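PDB 6KD0: vibralactone Cyclase from Boreostereum vibrans, which catalyses, as an alpha/beta-hydrolase-fold enzyme, the cyclization that forms the fused bicyclic beta-lactone of vibralactone. Local coordinates for residues T202-Q207 with P271-M276; V206-T211 with A312-F317; E139-T144 with L248-D253. All coordinates share one frame; numbering follows the deposited sequence.

Contact 1 of 3, residues T202-Q207 with P271-M276; sequences TGQLVQ and PPLFFM
Gln-204 and Val-206 each give both backbone polar groups to a parallel pairing with residues 272-276, the two strand axes running only 8° from alignment. Gln-204 N donates to Pro-272 O at 2.8 Å, and Gln-204 O accepts from Phe-274 N at 2.9 Å. Val-206 repeats the pattern, its N bonding to Phe-274 O and its O receiving Met-276 N, both at 3.0 Å. Pro-272, which has no N-H to give, suits the start of the ladder because only its carbonyl is used. One water adds a bridge, donating to Gln-204 OE1 and to Pro-271 O.

The apolar contacts fall on both faces. Beta-branched Val-206 suits an extended chain: with its other methyl, CG1, anti to the carbonyl carbon (chi1 -61°), CG2 is carried to Phe-275 CD2, 3.5 Å away. Through the sheet, Leu-205 lies alongside Phe-274, CD1 to CD1 at 3.6 Å. Flexible Met-276 fits beside Gln-207, with SD 4.0 Å from Gln-207 CG; the same sulfur lies at the edge of the Phe-274 ring, in its plane.

Strand 203-207 sits between strands 171-176 and 273-278. Gln-204 and Val-206 pack on helix 178-192, while Gln-207, Phe-274 and Met-276 meet helix 321-338 beyond the other face.

Contact 2 of 3, residues V206-T211 with A312-F317; sequences VQYPPT and AFHMLF
Gln-207 turns its amide toward the His-314 imidazole with the two planes nearly perpendicular, 82° apart. Its OE1 comes 4.0 Å from His-314 CE1 but is hydrogen-bonded to Gln-176 NE2. On the other branch, Gln-207 NE2 donates to a water at 3.3 Å, and that water also bonds His-314 NE2 at 2.9 Å, lying in the imidazole plane.

Next comes Tyr-208, just past the strand end, where its positive phi turns the chain. With CG between backbone N and carbonyl carbon (chi1 42°), the phenol reaches across to the short helix 313-316. Ala-312 N sits 3.5 Å above one ring face and Gln-207 CB over the opposite face; the small alanine lets the ring come close at the N-cap. Tyr-208 OH meets the imidazole at its edge, 3.1 Å from His-314 CE1. A leucine in place of Tyr-208 would probably leave the backbone of Ala-312 without its flat partner and His-314 CE1 without the oxygen beside it.

Tyr-208 also touches Ser-177 and His-311, probable members of a Ser-His-Asp triad, consistent with a place beside the active site. The chemistry is mixed: an aromatic face on Ala-312, an oxygen beside the imidazole edge, a water joining amide to ring.

Contact 3 of 3, residues E139-T144 with L248-D253; sequences ESSSPT and LANPAD
Ser-142 and Ala-249 join two surface loops of the alpha/beta hydrolase fold, one of them a type VI turn built on a cis peptide between Ser-142 and Pro-143. Residues 139-144 lead into helix 144-158, and residues 248-253 leave the end of helix 239-249.

One direct hydrogen bond spans the pair: Ser-142 N donates to Ala-249 O at 2.9 Å, approaching in the carbonyl plane with an N-H...O angle of 156°. An acceptor is at hand because this carbonyl lies at the finish of the helix. Asn-250 then takes positive phi, a conformation asparagine tolerates well, and redirects the chain into Pro-251.

Within the turn, Ser-141 O accepts two bonds from Thr-144. The backbone N supplies the turn's closing bond at 2.9 Å, and OG1 adds a second of the same length. A threonine suits this place because its hydroxyl can reinforce the closure made by its own backbone, while proline supplies the cis linkage at the turn's third position.

Side-chain packing is light. Ser-142 holds OG anti to its own N (chi1 169°), carrying the hydroxyl to 4.2 Å from Pro-251 CB. Phe-259 touches both Ser-142 and Pro-251, giving this side of the contact an aromatic neighbour.

Two waters complete the junction. The hydroxyl of Ser-141, small enough to leave room for solvent, donates from OG to the first at 2.6 Å, and that water donates to Leu-248 O. The second donates to Ser-142 O at 2.6 Å and accepts from Ala-252 N at 2.9 Å.

Overall arrangement
From the N terminus, the chain first reaches 139-144, which leads into helix 144-158; contact 3 closes its loop when helix 239-249 ends. Before that closure, strand 203-207 and the turn after it have opened contacts 1 and 2. Both loops start from the same strand; contact 1 closes at strand 273-278 and contact 2 runs on to helix 313-316, while contact 3 crosses both. Contacts 1 and 2 share Val-206 and Gln-207 and meet at Met-276 O and Tyr-208 N, a probable hydrogen bond of 2.7 Å. Together they tie the central sheet to the probable catalytic region; contact 3 joins peripheral loops, its nearest atoms about 9 Å from contact 2.

Contact 1 of 3, residues T202-Q207 with P271-M276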
# COMPACT_ATOMS: atom_id res chain seq x y z
N THR A 202 -9.35 -8.15 9.80
CA THR A 202 -9.84 -7.30 10.88
C THR A 202 -9.47 -5.83 10.70
O THR A 202 -9.83 -5.01 11.54
CB THR A 202 -9.32 -7.80 12.24
OG1 THR A 202 -7.89 -7.69 12.28
CG2 THR A 202 -9.70 -9.25 12.44
N GLY A 203 -8.77 -5.48 9.63
CA GLY A 203 -8.40 -4.10 9.43
C GLY A 203 -7.65 -3.94 8.12
O GLY A 203 -7.14 -4.90 7.55
N GLN A 204 -7.60 -2.69 7.67
CA GLN A 204 -6.92 -2.39 6.43
C GLN A 204 -6.28 -1.01 6.49
O GLN A 204 -6.92 -0.05 6.90
CB GLN A 204 -7.88 -2.45 5.24
CG GLN A 204 -7.23 -2.00 3.95
CD GLN A 204 -7.99 -2.50 2.76
OE1 GLN A 204 -9.22 -2.56 2.79
NE2 GLN A 204 -7.27 -2.90 1.72
N LEU A 205 -5.03 -0.92 6.05
CA LEU A 205 -4.31 0.34 5.95
C LEU A 205 -3.88 0.53 4.51
O LEU A 205 -3.32 -0.40 3.92
CB LEU A 205 -3.08 0.37 6.87
CG LEU A 205 -2.34 1.71 6.96
CD1 LEU A 205 -1.74 1.87 8.35
CD2 LEU A 205 -1.24 1.82 5.90
N VAL A 206 -4.12 1.72 3.95
CA VAL A 206 -3.58 1.99 2.62
C VAL A 206 -2.95 3.38 2.60
O VAL A 206 -3.35 4.29 3.33
CB VAL A 206 -4.64 1.85 1.50
CG1 VAL A 206 -5.18 0.43 1.45
CG2 VAL A 206 -5.76 2.84 1.69
N GLN A 207 -1.95 3.53 1.74
CA GLN A 207 -1.29 4.82 1.55
C GLN A 207 -1.45 5.22 0.09
O GLN A 207 -0.99 4.50 -0.80
CB GLN A 207 0.20 4.74 1.92
CG GLN A 207 0.48 4.11 3.28
CD GLN A 207 1.94 3.73 3.47
OE1 GLN A 207 2.58 3.19 2.56
NE2 GLN A 207 2.49 3.97 4.66
N PRO A 271 -13.26 -4.14 6.13
CA PRO A 271 -12.56 -3.95 7.42
C PRO A 271 -12.41 -2.47 7.74
O PRO A 271 -12.43 -1.62 6.83
CB PRO A 271 -11.20 -4.62 7.21
CG PRO A 271 -11.32 -5.43 5.96
CD PRO A 271 -12.40 -4.81 5.13
N PRO A 272 -12.27 -2.13 9.02
CA PRO A 272 -11.96 -0.75 9.38
C PRO A 272 -10.74 -0.28 8.59
O PRO A 272 -9.81 -1.04 8.37
CB PRO A 272 -11.68 -0.81 10.88
CG PRO A 272 -12.27 -2.11 11.35
CD PRO A 272 -12.34 -3.04 10.18
N LEU A 273 -10.78 0.97 8.14
CA LEU A 273 -9.86 1.47 7.14
C LEU A 273 -9.10 2.67 7.68
O LEU A 273 -9.71 3.68 8.05
CB LEU A 273 -10.61 1.86 5.87
CG LEU A 273 -9.78 2.59 4.82
CD1 LEU A 273 -8.67 1.69 4.29
CD2 LEU A 273 -10.70 3.04 3.69
N PHE A 274 -7.77 2.59 7.66
CA PHE A 274 -6.87 3.69 7.97
C PHE A 274 -6.24 4.14 6.65
O PHE A 274 -5.50 3.38 6.02
CB PHE A 274 -5.80 3.27 8.99
CG PHE A 274 -4.95 4.41 9.52
CD1 PHE A 274 -3.81 4.82 8.84
CD2 PHE A 274 -5.26 5.02 10.72
CE1 PHE A 274 -3.03 5.85 9.34
CE2 PHE A 274 -4.49 6.05 11.23
CZ PHE A 274 -3.36 6.47 10.53
N PHE A 275 -6.55 5.37 6.25
CA PHE A 275 -6.22 5.89 4.93
C PHE A 275 -5.22 7.02 5.08
O PHE A 275 -5.42 7.94 5.89
CB PHE A 275 -7.49 6.37 4.23
CG PHE A 275 -7.35 6.50 2.75
CD1 PHE A 275 -6.66 7.57 2.20
CD2 PHE A 275 -7.91 5.55 1.90
CE1 PHE A 275 -6.53 7.69 0.82
CE2 PHE A 275 -7.78 5.67 0.52
CZ PHE A 275 -7.09 6.74 -0.01
N MET A 276 -4.13 6.97 4.32
CA MET A 276 -3.09 7.99 4.38
C MET A 276 -2.96 8.62 3.01
O MET A 276 -2.81 7.91 2.01
CB MET A 276 -1.76 7.38 4.83
CG MET A 276 -1.89 6.62 6.10
SD MET A 276 -0.30 6.00 6.66
CE MET A 276 0.44 7.51 7.28
O HOH W 1 -11.43 -1.48 4.12

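Contact 2 of 3, residues V206-T211 with A312-F317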
# COMPACT_ATOMS: atom_id res chain seq x y z
N VAL A 206 -4.12 1.72 3.95
CA VAL A 206 -3.58 1.99 2.62
C VAL A 206 -2.95 3.38 2.60
O VAL A 206 -3.35 4.29 3.33
CB VAL A 206 -4.64 1.85 1.50
CG1 VAL A 206 -5.18 0.43 1.45
CG2 VAL A 206 -5.76 2.84 1.69
N GLN A 207 -1.95 3.53 1.74
CA GLN A 207 -1.29 4.82 1.55
C GLN A 207 -1.45 5.22 0.09
O GLN A 207 -0.99 4.50 -0.80
CB GLN A 207 0.20 4.74 1.92
CG GLN A 207 0.48 4.11 3.28
CD GLN A 207 1.94 3.73 3.47
OE1 GLN A 207 2.58 3.19 2.56
NE2 GLN A 207 2.49 3.97 4.66
N TYR A 208 -2.10 6.37 -0.14
CA TYR A 208 -2.24 7.05 -1.43
C TYR A 208 -2.43 6.10 -2.61
O TYR A 208 -1.65 6.17 -3.57
CB TYR A 208 -1.04 8.00 -1.65
CG TYR A 208 0.36 7.49 -1.26
CD1 TYR A 208 1.08 6.66 -2.11
CD2 TYR A 208 0.97 7.87 -0.06
CE1 TYR A 208 2.35 6.20 -1.78
CE2 TYR A 208 2.24 7.40 0.28
CZ TYR A 208 2.92 6.57 -0.58
OH TYR A 208 4.19 6.08 -0.29
N PRO A 209 -3.44 5.22 -2.61
CA PRO A 209 -3.62 4.25 -3.74
C PRO A 209 -4.34 4.87 -4.92
O PRO A 209 -5.18 5.77 -4.75
CB PRO A 209 -4.50 3.15 -3.11
CG PRO A 209 -5.36 3.94 -2.12
CD PRO A 209 -4.38 4.95 -1.51
N PRO A 210 -4.09 4.38 -6.14
CA PRO A 210 -5.07 4.59 -7.22
C PRO A 210 -6.31 3.77 -6.89
O PRO A 210 -6.23 2.72 -6.24
CB PRO A 210 -4.36 4.07 -8.48
CG PRO A 210 -3.32 3.08 -7.95
CD PRO A 210 -2.98 3.49 -6.54
N THR A 211 -7.48 4.29 -7.28
CA THR A 211 -8.74 3.61 -6.99
C THR A 211 -9.62 3.42 -8.21
O THR A 211 -10.56 2.61 -8.14
CB THR A 211 -9.55 4.36 -5.93
OG1 THR A 211 -9.94 5.63 -6.45
CG2 THR A 211 -8.71 4.56 -4.67
N ALA A 312 4.51 9.27 -2.26
CA ALA A 312 5.62 8.43 -1.83
C ALA A 312 6.85 9.21 -1.42
O ALA A 312 7.97 8.69 -1.53
CB ALA A 312 6.03 7.43 -2.92
N PHE A 313 6.67 10.46 -0.97
CA PHE A 313 7.82 11.26 -0.54
C PHE A 313 8.55 10.61 0.62
O PHE A 313 9.75 10.83 0.79
CB PHE A 313 7.38 12.67 -0.15
CG PHE A 313 6.91 12.75 1.28
CD1 PHE A 313 5.63 12.36 1.62
CD2 PHE A 313 7.76 13.20 2.28
CE1 PHE A 313 5.20 12.42 2.95
CE2 PHE A 313 7.34 13.26 3.59
CZ PHE A 313 6.06 12.87 3.92
N HIS A 314 7.85 9.81 1.44
CA HIS A 314 8.51 9.19 2.59
C HIS A 314 9.40 8.02 2.19
O HIS A 314 10.27 7.64 2.98
CB HIS A 314 7.48 8.77 3.65
CG HIS A 314 6.85 7.43 3.44
ND1 HIS A 314 5.96 7.18 2.42
CD2 HIS A 314 6.94 6.28 4.15
CE1 HIS A 314 5.54 5.93 2.50
NE2 HIS A 314 6.12 5.36 3.54
N MET A 315 9.23 7.45 1.00
CA MET A 315 10.10 6.38 0.52
C MET A 315 11.35 6.93 -0.15
O MET A 315 12.39 6.27 -0.15
CB MET A 315 9.37 5.49 -0.48
CG MET A 315 8.16 4.77 0.09
SD MET A 315 8.55 3.62 1.42
CE MET A 315 9.41 2.35 0.50
N LEU A 316 11.25 8.11 -0.72
CA LEU A 316 12.38 8.72 -1.38
C LEU A 316 13.14 9.69 -0.50
O LEU A 316 14.31 9.98 -0.79
CB LEU A 316 11.92 9.44 -2.65
CG LEU A 316 11.86 8.52 -3.87
CD1 LEU A 316 10.64 7.56 -3.84
CD2 LEU A 316 11.89 9.32 -5.14
N PHE A 317 12.53 10.20 0.57
CA PHE A 317 13.17 11.20 1.42
C PHE A 317 12.98 10.85 2.89
O PHE A 317 12.64 11.71 3.70
CB PHE A 317 12.60 12.58 1.11
CG PHE A 317 12.70 12.96 -0.34
CD1 PHE A 317 13.89 13.41 -0.87
CD2 PHE A 317 11.60 12.84 -1.19
CE1 PHE A 317 14.00 13.76 -2.21
CE2 PHE A 317 11.70 13.19 -2.54
CZ PHE A 317 12.91 13.64 -3.05
O HOH W 2 5.50 2.73 4.57

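Contact 3 of 3, residues E139-T144 with L248-D253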
# COMPACT_ATOMS: atom_id res chain seq x y z
N GLU A 139 4.49 -7.06 -18.36
CA GLU A 139 4.68 -8.47 -18.70
C GLU A 139 3.46 -9.31 -18.33
O GLU A 139 3.10 -10.24 -19.07
CB GLU A 139 5.94 -9.01 -18.02
CG GLU A 139 7.24 -8.44 -18.56
CD GLU A 139 7.67 -7.15 -17.88
OE1 GLU A 139 6.92 -6.62 -17.02
OE2 GLU A 139 8.78 -6.66 -18.20
N SER A 140 2.82 -9.02 -17.21
CA SER A 140 1.54 -9.63 -16.85
C SER A 140 0.49 -8.53 -16.76
O SER A 140 0.69 -7.56 -16.03
CB SER A 140 1.63 -10.35 -15.49
OG SER A 140 2.55 -11.44 -15.50
N SER A 141 -0.64 -8.69 -17.45
CA SER A 141 -1.70 -7.68 -17.41
C SER A 141 -2.60 -7.88 -16.20
O SER A 141 -2.76 -9.00 -15.71
CB SER A 141 -2.56 -7.75 -18.68
OG SER A 141 -1.73 -7.56 -19.81
N SER A 142 -3.21 -6.78 -15.73
CA SER A 142 -4.26 -6.87 -14.73
C SER A 142 -5.37 -7.80 -15.23
O SER A 142 -5.75 -7.73 -16.40
CB SER A 142 -4.85 -5.48 -14.44
OG SER A 142 -6.04 -5.55 -13.65
N PRO A 143 -5.94 -8.67 -14.38
CA PRO A 143 -5.77 -8.73 -12.92
C PRO A 143 -4.78 -9.77 -12.41
O PRO A 143 -4.98 -10.30 -11.31
CB PRO A 143 -7.18 -9.09 -12.45
CG PRO A 143 -7.72 -9.97 -13.56
CD PRO A 143 -7.02 -9.56 -14.84
N THR A 144 -3.68 -10.01 -13.12
CA THR A 144 -2.74 -11.02 -12.64
C THR A 144 -2.13 -10.62 -11.30
O THR A 144 -2.06 -11.43 -10.38
CB THR A 144 -1.65 -11.28 -13.67
OG1 THR A 144 -2.28 -11.77 -14.86
CG2 THR A 144 -0.65 -12.31 -13.12
N LEU A 248 0.13 0.49 -19.07
CA LEU A 248 0.96 -0.70 -18.90
C LEU A 248 0.17 -1.84 -18.28
O LEU A 248 0.37 -3.01 -18.62
CB LEU A 248 2.18 -0.37 -18.04
CG LEU A 248 3.28 0.56 -18.55
CD1 LEU A 248 4.32 0.74 -17.45
CD2 LEU A 248 3.92 0.02 -19.81
N ALA A 249 -0.76 -1.51 -17.38
CA ALA A 249 -1.50 -2.56 -16.69
C ALA A 249 -2.50 -3.25 -17.63
O ALA A 249 -2.89 -4.40 -17.39
CB ALA A 249 -2.22 -1.99 -15.48
N ASN A 250 -2.94 -2.54 -18.67
CA ASN A 250 -3.71 -3.12 -19.77
C ASN A 250 -4.88 -4.00 -19.31
O ASN A 250 -4.98 -5.16 -19.72
CB ASN A 250 -2.78 -3.91 -20.67
CG ASN A 250 -3.43 -4.30 -21.98
OD1 ASN A 250 -4.16 -3.52 -22.57
ND2 ASN A 250 -3.19 -5.52 -22.43
N PRO A 251 -5.76 -3.50 -18.43
CA PRO A 251 -6.92 -4.31 -18.05
C PRO A 251 -7.83 -4.46 -19.26
O PRO A 251 -8.00 -3.52 -20.04
CB PRO A 251 -7.58 -3.49 -16.94
CG PRO A 251 -7.17 -2.09 -17.20
CD PRO A 251 -5.74 -2.22 -17.69
N ALA A 252 -8.42 -5.64 -19.42
CA ALA A 252 -9.38 -5.84 -20.50
C ALA A 252 -10.58 -4.91 -20.34
O ALA A 252 -11.16 -4.46 -21.34
CB ALA A 252 -9.82 -7.30 -20.54
N ASP A 253 -10.97 -4.61 -19.11
CA ASP A 253 -12.12 -3.74 -18.83
C ASP A 253 -11.78 -2.81 -17.68
O ASP A 253 -11.83 -3.23 -16.51
CB ASP A 253 -13.37 -4.56 -18.51
CG ASP A 253 -14.59 -3.70 -18.28
OD1 ASP A 253 -14.53 -2.47 -18.56
OD2 ASP A 253 -15.60 -4.25 -17.80
O HOH W 3 0.13 -5.68 -19.82
O HOH W 4 -7.65 -8.18 -18.14